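Local structure of interferon gamma receptor 1 (Gallus gallus, 4EQ3) at residues S21-R25 / H129-P133; I109-L114 / I201-S206. The protein probably binds the cytokine interferon gamma through its extracellular part, represented here by two fibronectin type III-like domains, as the ligand-binding chain of a cell-surface cytokine receptor. All coordinates share one frame; numbering follows the deposited sequence.

Contact 1. Residues S21-R25 / H129-P133; sequences SKNFR and HPEFP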
ATOM      1  N   SER A  21       2.877   6.306   0.014  1.00 22.77           N
ATOM      2  CA  SER A  21       3.044   4.865   0.067  1.00 23.14           C
ATOM      3  C   SER A  21       1.689   4.190   0.097  1.00 23.83           C
ATOM      4  O   SER A  21       0.887   4.438   0.995  1.00 23.86           O
ATOM      5  CB  SER A  21       3.838   4.469   1.313  1.00 22.42           C
ATOM      6  OG  SER A  21       3.980   3.067   1.395  1.00 22.44           O
ATOM      7  N   LYS A  22       1.399   3.394  -0.909  1.00 22.49           N
ATOM      8  CA  LYS A  22       0.177   2.613  -0.990  1.00 22.94           C
ATOM      9  C   LYS A  22       0.380   1.229  -1.556  1.00 22.36           C
ATOM     10  O   LYS A  22       0.939   1.111  -2.610  1.00 22.29           O
ATOM     11  CB  LYS A  22      -0.882   3.367  -1.789  1.00 24.29           C
ATOM     12  CG  LYS A  22      -2.246   2.736  -1.932  1.00 25.43           C
ATOM     13  CD  LYS A  22      -3.270   3.650  -1.488  1.00 30.35           C
ATOM     14  CE  LYS A  22      -4.258   4.053  -2.566  1.00 33.63           C
ATOM     15  NZ  LYS A  22      -4.761   5.430  -2.403  1.00 33.50           N
ATOM     16  N   ASN A  23      -0.095   0.212  -0.836  1.00 18.50           N
ATOM     17  CA  ASN A  23       0.033  -1.169  -1.283  1.00 20.75           C
ATOM     18  C   ASN A  23       1.492  -1.543  -1.475  1.00 22.19           C
ATOM     19  O   ASN A  23       1.830  -2.347  -2.344  1.00 19.55           O
ATOM     20  CB  ASN A  23      -0.745  -1.387  -2.572  1.00 22.39           C
ATOM     21  CG  ASN A  23      -2.238  -1.291  -2.369  1.00 22.73           C
ATOM     22  OD1 ASN A  23      -2.994  -1.024  -3.314  1.00 22.80           O
ATOM     23  ND2 ASN A  23      -2.679  -1.506  -1.140  1.00 19.32           N
ATOM     24  N   PHE A  24       2.350  -0.945  -0.652  1.00 18.23           N
ATOM     25  CA  PHE A  24       3.773  -1.268  -0.635  1.00 19.57           C
ATOM     26  C   PHE A  24       4.532  -0.703  -1.823  1.00 19.77           C
ATOM     27  O   PHE A  24       5.704  -1.011  -2.019  1.00 19.87           O
ATOM     28  CB  PHE A  24       3.976  -2.776  -0.504  1.00 22.20           C
ATOM     29  CG  PHE A  24       3.422  -3.336   0.773  1.00 25.76           C
ATOM     30  CD1 PHE A  24       4.115  -3.184   1.965  1.00 21.48           C
ATOM     31  CD2 PHE A  24       2.201  -3.989   0.789  1.00 23.91           C
ATOM     32  CE1 PHE A  24       3.602  -3.697   3.153  1.00 24.45           C
ATOM     33  CE2 PHE A  24       1.681  -4.495   1.969  1.00 19.95           C
ATOM     34  CZ  PHE A  24       2.382  -4.353   3.150  1.00 26.10           C
ATOM     35  N   ARG A  25       3.852   0.120  -2.616  1.00 21.19           N
ATOM     36  CA  ARG A  25       4.531   0.956  -3.596  1.00 22.23           C
ATOM     37  C   ARG A  25       4.772   2.314  -2.947  1.00 21.37           C
ATOM     38  O   ARG A  25       3.832   3.050  -2.644  1.00 17.01           O
ATOM     39  CB  ARG A  25       3.700   1.104  -4.877  1.00 22.68           C
ATOM     40  CG  ARG A  25       4.396   1.877  -6.000  1.00 23.55           C
ATOM     41  CD  ARG A  25       5.548   1.089  -6.664  1.00 22.97           C
ATOM     42  NE  ARG A  25       5.087  -0.019  -7.503  1.00 24.38           N
ATOM     43  CZ  ARG A  25       5.842  -0.646  -8.407  1.00 26.95           C
ATOM     44  NH1 ARG A  25       5.338  -1.643  -9.124  1.00 26.21           N
ATOM     45  NH2 ARG A  25       7.101  -0.278  -8.606  1.00 26.49           N
ATOM     46  N   HIS A 129      -5.157  -8.739  -3.047  1.00 23.52           N
ATOM     47  CA  HIS A 129      -4.607  -7.475  -3.533  1.00 20.86           C
ATOM     48  C   HIS A 129      -3.629  -7.730  -4.665  1.00 23.47           C
ATOM     49  O   HIS A 129      -2.455  -8.020  -4.402  1.00 23.05           O
ATOM     50  CB  HIS A 129      -3.820  -6.795  -2.416  1.00 21.31           C
ATOM     51  CG  HIS A 129      -4.634  -5.874  -1.568  1.00 19.91           C
ATOM     52  ND1 HIS A 129      -5.312  -6.298  -0.449  1.00 20.27           N
ATOM     53  CD2 HIS A 129      -4.870  -4.544  -1.671  1.00 20.35           C
ATOM     54  CE1 HIS A 129      -5.935  -5.271   0.102  1.00 20.50           C
ATOM     55  NE2 HIS A 129      -5.678  -4.194  -0.619  1.00 19.13           N
ATOM     56  N   PRO A 130      -4.081  -7.597  -5.928  1.00 27.62           N
ATOM     57  CA  PRO A 130      -3.185  -7.865  -7.065  1.00 26.64           C
ATOM     58  C   PRO A 130      -1.937  -6.982  -7.036  1.00 24.95           C
ATOM     59  O   PRO A 130      -0.890  -7.358  -7.565  1.00 25.78           O
ATOM     60  CB  PRO A 130      -4.052  -7.525  -8.290  1.00 28.92           C
ATOM     61  CG  PRO A 130      -5.127  -6.642  -7.768  1.00 30.03           C
ATOM     62  CD  PRO A 130      -5.402  -7.125  -6.371  1.00 25.01           C
ATOM     63  N   GLU A 131      -2.012  -5.813  -6.433  1.00 24.23           N
ATOM     64  CA  GLU A 131      -0.897  -4.896  -6.349  1.00 27.01           C
ATOM     65  C   GLU A 131       0.232  -5.324  -5.441  1.00 27.77           C
ATOM     66  O   GLU A 131       1.303  -4.887  -5.576  1.00 26.80           O
ATOM     67  CB  GLU A 131      -1.358  -3.554  -5.887  1.00 27.85           C
ATOM     68  CG  GLU A 131      -2.549  -3.087  -6.575  1.00 34.16           C
ATOM     69  CD  GLU A 131      -3.832  -3.258  -5.761  1.00 32.31           C
ATOM     70  OE1 GLU A 131      -4.638  -2.341  -5.906  1.00 36.19           O
ATOM     71  OE2 GLU A 131      -4.038  -4.264  -5.027  1.00 26.37           O
ATOM     72  N   PHE A 132      -0.042  -6.190  -4.507  1.00 23.29           N
ATOM     73  CA  PHE A 132       1.015  -6.571  -3.568  1.00 25.03           C
ATOM     74  C   PHE A 132       2.171  -7.219  -4.318  1.00 26.41           C
ATOM     75  O   PHE A 132       1.963  -8.034  -5.214  1.00 26.75           O
ATOM     76  CB  PHE A 132       0.499  -7.503  -2.466  1.00 24.44           C
ATOM     77  CG  PHE A 132      -0.386  -6.824  -1.453  1.00 21.57           C
ATOM     78  CD1 PHE A 132      -0.576  -5.455  -1.483  1.00 21.10           C
ATOM     79  CD2 PHE A 132      -1.032  -7.566  -0.478  1.00 20.74           C
ATOM     80  CE1 PHE A 132      -1.394  -4.832  -0.561  1.00 18.92           C
ATOM     81  CE2 PHE A 132      -1.854  -6.960   0.447  1.00 19.12           C
ATOM     82  CZ  PHE A 132      -2.038  -5.590   0.412  1.00 19.79           C
ATOM     83  N   PRO A 133       3.401  -6.853  -3.958  1.00 23.50           N
ATOM     84  CA  PRO A 133       4.543  -7.409  -4.691  1.00 26.94           C
ATOM     85  C   PRO A 133       4.758  -8.894  -4.388  1.00 28.42           C
ATOM     86  O   PRO A 133       4.424  -9.366  -3.300  1.00 28.25           O
ATOM     87  CB  PRO A 133       5.722  -6.563  -4.202  1.00 28.26           C
ATOM     88  CG  PRO A 133       5.289  -6.059  -2.840  1.00 28.75           C
ATOM     89  CD  PRO A 133       3.799  -5.869  -2.937  1.00 24.98           C
TER
HETATM   90  O   HOH W   1       2.160  -2.111  -4.989  1.00 36.85           O

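Contact 2. Residues I109-L114 / I201-S206; sequences IGPPKL and IVGASS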
ATOM      1  N   ILE A 109      -3.069   0.952   2.861  1.00 16.78           N
ATOM      2  CA  ILE A 109      -3.501  -0.245   2.157  1.00 21.01           C
ATOM      3  C   ILE A 109      -4.859   0.024   1.501  1.00 20.75           C
ATOM      4  O   ILE A 109      -5.868   0.242   2.184  1.00 19.01           O
ATOM      5  CB  ILE A 109      -3.572  -1.457   3.102  1.00 21.10           C
ATOM      6  CG1 ILE A 109      -2.181  -1.771   3.664  1.00 17.85           C
ATOM      7  CG2 ILE A 109      -4.140  -2.680   2.381  1.00 20.11           C
ATOM      8  CD1 ILE A 109      -1.183  -2.196   2.616  1.00 18.06           C
ATOM      9  N   GLY A 110      -4.866   0.043   0.172  1.00 19.57           N
ATOM     10  CA  GLY A 110      -6.078   0.301  -0.588  1.00 19.15           C
ATOM     11  C   GLY A 110      -7.092  -0.833  -0.548  1.00 20.54           C
ATOM     12  O   GLY A 110      -6.826  -1.911  -0.017  1.00 18.67           O
ATOM     13  N   PRO A 111      -8.276  -0.604  -1.128  1.00 20.26           N
ATOM     14  CA  PRO A 111      -9.282  -1.664  -1.072  1.00 19.44           C
ATOM     15  C   PRO A 111      -8.800  -2.925  -1.787  1.00 19.85           C
ATOM     16  O   PRO A 111      -8.068  -2.845  -2.780  1.00 21.32           O
ATOM     17  CB  PRO A 111     -10.488  -1.052  -1.786  1.00 23.83           C
ATOM     18  CG  PRO A 111      -9.951   0.088  -2.591  1.00 24.75           C
ATOM     19  CD  PRO A 111      -8.745   0.593  -1.846  1.00 20.27           C
ATOM     20  N   PRO A 112      -9.186  -4.097  -1.272  1.00 21.76           N
ATOM     21  CA  PRO A 112      -8.832  -5.340  -1.954  1.00 21.04           C
ATOM     22  C   PRO A 112      -9.759  -5.589  -3.142  1.00 23.81           C
ATOM     23  O   PRO A 112     -10.847  -5.023  -3.210  1.00 23.19           O
ATOM     24  CB  PRO A 112      -9.088  -6.399  -0.888  1.00 19.68           C
ATOM     25  CG  PRO A 112     -10.155  -5.816  -0.039  1.00 22.97           C
ATOM     26  CD  PRO A 112      -9.880  -4.342   0.006  1.00 21.42           C
ATOM     27  N   LYS A 113      -9.324  -6.441  -4.059  1.00 22.60           N
ATOM     28  CA  LYS A 113     -10.172  -6.903  -5.142  1.00 25.38           C
ATOM     29  C   LYS A 113     -11.039  -8.021  -4.584  1.00 27.64           C
ATOM     30  O   LYS A 113     -10.538  -8.938  -3.935  1.00 26.79           O
ATOM     31  CB  LYS A 113      -9.305  -7.405  -6.294  1.00 26.47           C
ATOM     32  CG  LYS A 113     -10.072  -7.823  -7.531  1.00 33.37           C
ATOM     33  CD  LYS A 113     -10.861  -6.663  -8.115  1.00 37.62           C
ATOM     34  CE  LYS A 113     -11.637  -7.093  -9.367  1.00 44.58           C
ATOM     35  NZ  LYS A 113     -12.457  -5.976  -9.944  1.00 51.67           N
ATOM     36  N   LEU A 114     -12.344  -7.947  -4.812  1.00 25.66           N
ATOM     37  CA  LEU A 114     -13.250  -8.917  -4.209  1.00 26.68           C
ATOM     38  C   LEU A 114     -14.194  -9.505  -5.243  1.00 30.43           C
ATOM     39  O   LEU A 114     -14.944  -8.771  -5.883  1.00 28.73           O
ATOM     40  CB  LEU A 114     -14.060  -8.249  -3.096  1.00 27.05           C
ATOM     41  CG  LEU A 114     -14.901  -9.156  -2.188  1.00 29.27           C
ATOM     42  CD1 LEU A 114     -15.155  -8.496  -0.839  1.00 29.51           C
ATOM     43  CD2 LEU A 114     -16.212  -9.577  -2.837  1.00 30.13           C
ATOM     44  N   ILE A 201      -1.977  -2.337  10.953  1.00 22.66           N
ATOM     45  CA  ILE A 201      -2.198  -1.764   9.631  1.00 20.31           C
ATOM     46  C   ILE A 201      -3.564  -2.219   9.155  1.00 21.47           C
ATOM     47  O   ILE A 201      -3.835  -3.416   9.090  1.00 20.44           O
ATOM     48  CB  ILE A 201      -1.140  -2.238   8.622  1.00 21.43           C
ATOM     49  CG1 ILE A 201       0.275  -1.970   9.166  1.00 21.21           C
ATOM     50  CG2 ILE A 201      -1.366  -1.567   7.262  1.00 19.34           C
ATOM     51  CD1 ILE A 201       1.400  -2.371   8.239  1.00 21.03           C
ATOM     52  N   VAL A 202      -4.427  -1.261   8.847  1.00 20.87           N
ATOM     53  CA  VAL A 202      -5.780  -1.566   8.404  1.00 20.56           C
ATOM     54  C   VAL A 202      -6.108  -0.788   7.135  1.00 21.27           C
ATOM     55  O   VAL A 202      -5.993   0.439   7.097  1.00 19.59           O
ATOM     56  CB  VAL A 202      -6.819  -1.254   9.495  1.00 24.55           C
ATOM     57  CG1 VAL A 202      -8.177  -1.816   9.101  1.00 23.34           C
ATOM     58  CG2 VAL A 202      -6.361  -1.829  10.840  1.00 22.58           C
ATOM     59  N   GLY A 203      -6.507  -1.520   6.099  1.00 18.93           N
ATOM     60  CA  GLY A 203      -6.782  -0.932   4.799  1.00 18.60           C
ATOM     61  C   GLY A 203      -8.187  -0.387   4.628  1.00 19.46           C
ATOM     62  O   GLY A 203      -9.052  -0.584   5.480  1.00 20.54           O
ATOM     63  N   ALA A 204      -8.405   0.319   3.522  1.00 21.60           N
ATOM     64  CA  ALA A 204      -9.724   0.849   3.180  1.00 25.87           C
ATOM     65  C   ALA A 204     -10.635  -0.303   2.773  1.00 22.95           C
ATOM     66  O   ALA A 204     -10.155  -1.344   2.334  1.00 22.20           O
ATOM     67  CB  ALA A 204      -9.613   1.857   2.035  1.00 23.30           C
ATOM     68  N   SER A 205     -11.942  -0.112   2.922  1.00 26.55           N
ATOM     69  CA  SER A 205     -12.915  -1.126   2.523  1.00 29.05           C
ATOM     70  C   SER A 205     -13.111  -1.159   1.019  1.00 28.86           C
ATOM     71  O   SER A 205     -13.145  -0.123   0.361  1.00 31.03           O
ATOM     72  CB  SER A 205     -14.274  -0.857   3.158  1.00 28.69           C
ATOM     73  OG  SER A 205     -14.166  -0.668   4.547  1.00 32.69           O
ATOM     74  N   SER A 206     -13.265  -2.356   0.474  1.00 25.43           N
ATOM     75  CA  SER A 206     -13.672  -2.490  -0.910  1.00 23.47           C
ATOM     76  C   SER A 206     -15.066  -1.902  -1.004  1.00 27.00           C
ATOM     77  O   SER A 206     -15.725  -1.713   0.016  1.00 25.43           O
ATOM     78  CB  SER A 206     -13.708  -3.964  -1.302  1.00 25.94           C
ATOM     79  OG  SER A 206     -14.628  -4.682  -0.497  1.00 24.10           O
TER
HETATM   80  O   HOH W   2      -4.235   1.746   5.198  1.00 36.85           O
HETATM   81  O   HOH W   3      -8.068  -2.969   2.378  1.00 36.85           O

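Contact 1. Residues S21-R25 / H129-P133
F24 sets the edge of its ring against one face of F132, a T-shaped pair with centroids 5.4 Å apart and planes at 81°. The leading edge is the CD2-CE2 side: F24 CD2 lies 3.9 Å from F132 CD1, so the approach is toward the rim of the F132 ring and not over its middle. F24 gets there with CG opposite its own carbonyl carbon (chi1 -62°), and its CB closes on the proline ring at P133 CD, 3.9 Å away. The other face of F132 is covered from within its own turn by H129, whose CB sits over the ring centre, so the phenyl lies between H129 CB on one face and the F24 edge on the other. N23 crosses F132 at about a right angle, its CB 4.0 Å from F132 CE1 and also 4.0 Å from E131 CB. Two turns of different domains meet here, as in the two-domain architecture of class II cytokine receptors: K22-R25 is the type I' turn of the hairpin joining strands 17-22 and 25-31 in the N-terminal fibronectin type III-like domain, and H129-F132 is a type I turn after strand 122-128 in the membrane-proximal one. The backbones are joined through a water that donates to N23 O at 2.7 Å and to E131 O at 3.0 Å. Beyond the two turns, F24 meets F196 edge-to-face and packs on L103 and I144. The imidazole of H129 spends both nitrogens elsewhere, ND1 on Y150 OH and NE2 probably on G110 O.

Contact 2. Residues I109-L114 / I201-S206
With chi1 at -62°, I109 turns CG1 away from its own carbonyl carbon, while I201, with CG1 at chi1 -53°, leaves CG2 opposite its backbone N; the two side chains cross at about a right angle, with I109 CG1 3.7 Å from I201 CG2. The pair lies at an end of the membrane-proximal fibronectin type III-like sandwich, where the lead-in to strand 113-119 of one sheet runs roughly parallel to strand 201-213, an edge of the other. One direct hydrogen bond links the backbones, A204 N to I109 O at 2.9 Å, nearly in line with the carbonyl (C=O...N 169°). Waters on both sides of it continue the join: one accepts from I109 N and donates to V202 O, the other donates to G110 O and A204 O. G203 brings its bare CA to 3.7 Å from I109 CB. Further along, the prolines take over: P111 CA makes a CH...O contact of 3.5 Å with A204 O, and P111 CB lies 3.6 Å from S206 CA. The hydroxyl of S206 is hydrogen-bonded to A192 N in strand 186-196, while S206 CB lies 3.6 Å from P112 O.

The centres of the two contacts are about 10 Å apart, and their segments alternate along the chain: 21-25, 109-114, 129-133, 201-206. Contact 1 joins the two fibronectin type III-like domains; contact 2 joins the two sheets of the second domain at its end nearest the first. H129 is the residue they share: besides its polar link to 109-114, its CE1 packs 3.5 Å from P112 CB. I109 also touches F24, and backbone bonds tie S21 and N23 to K108, just ahead of 109-114. The hairpin turn of the first domain therefore packs against both the 109-114 segment and the 129-133 turn, which is consistent with a restrained angle between the domains.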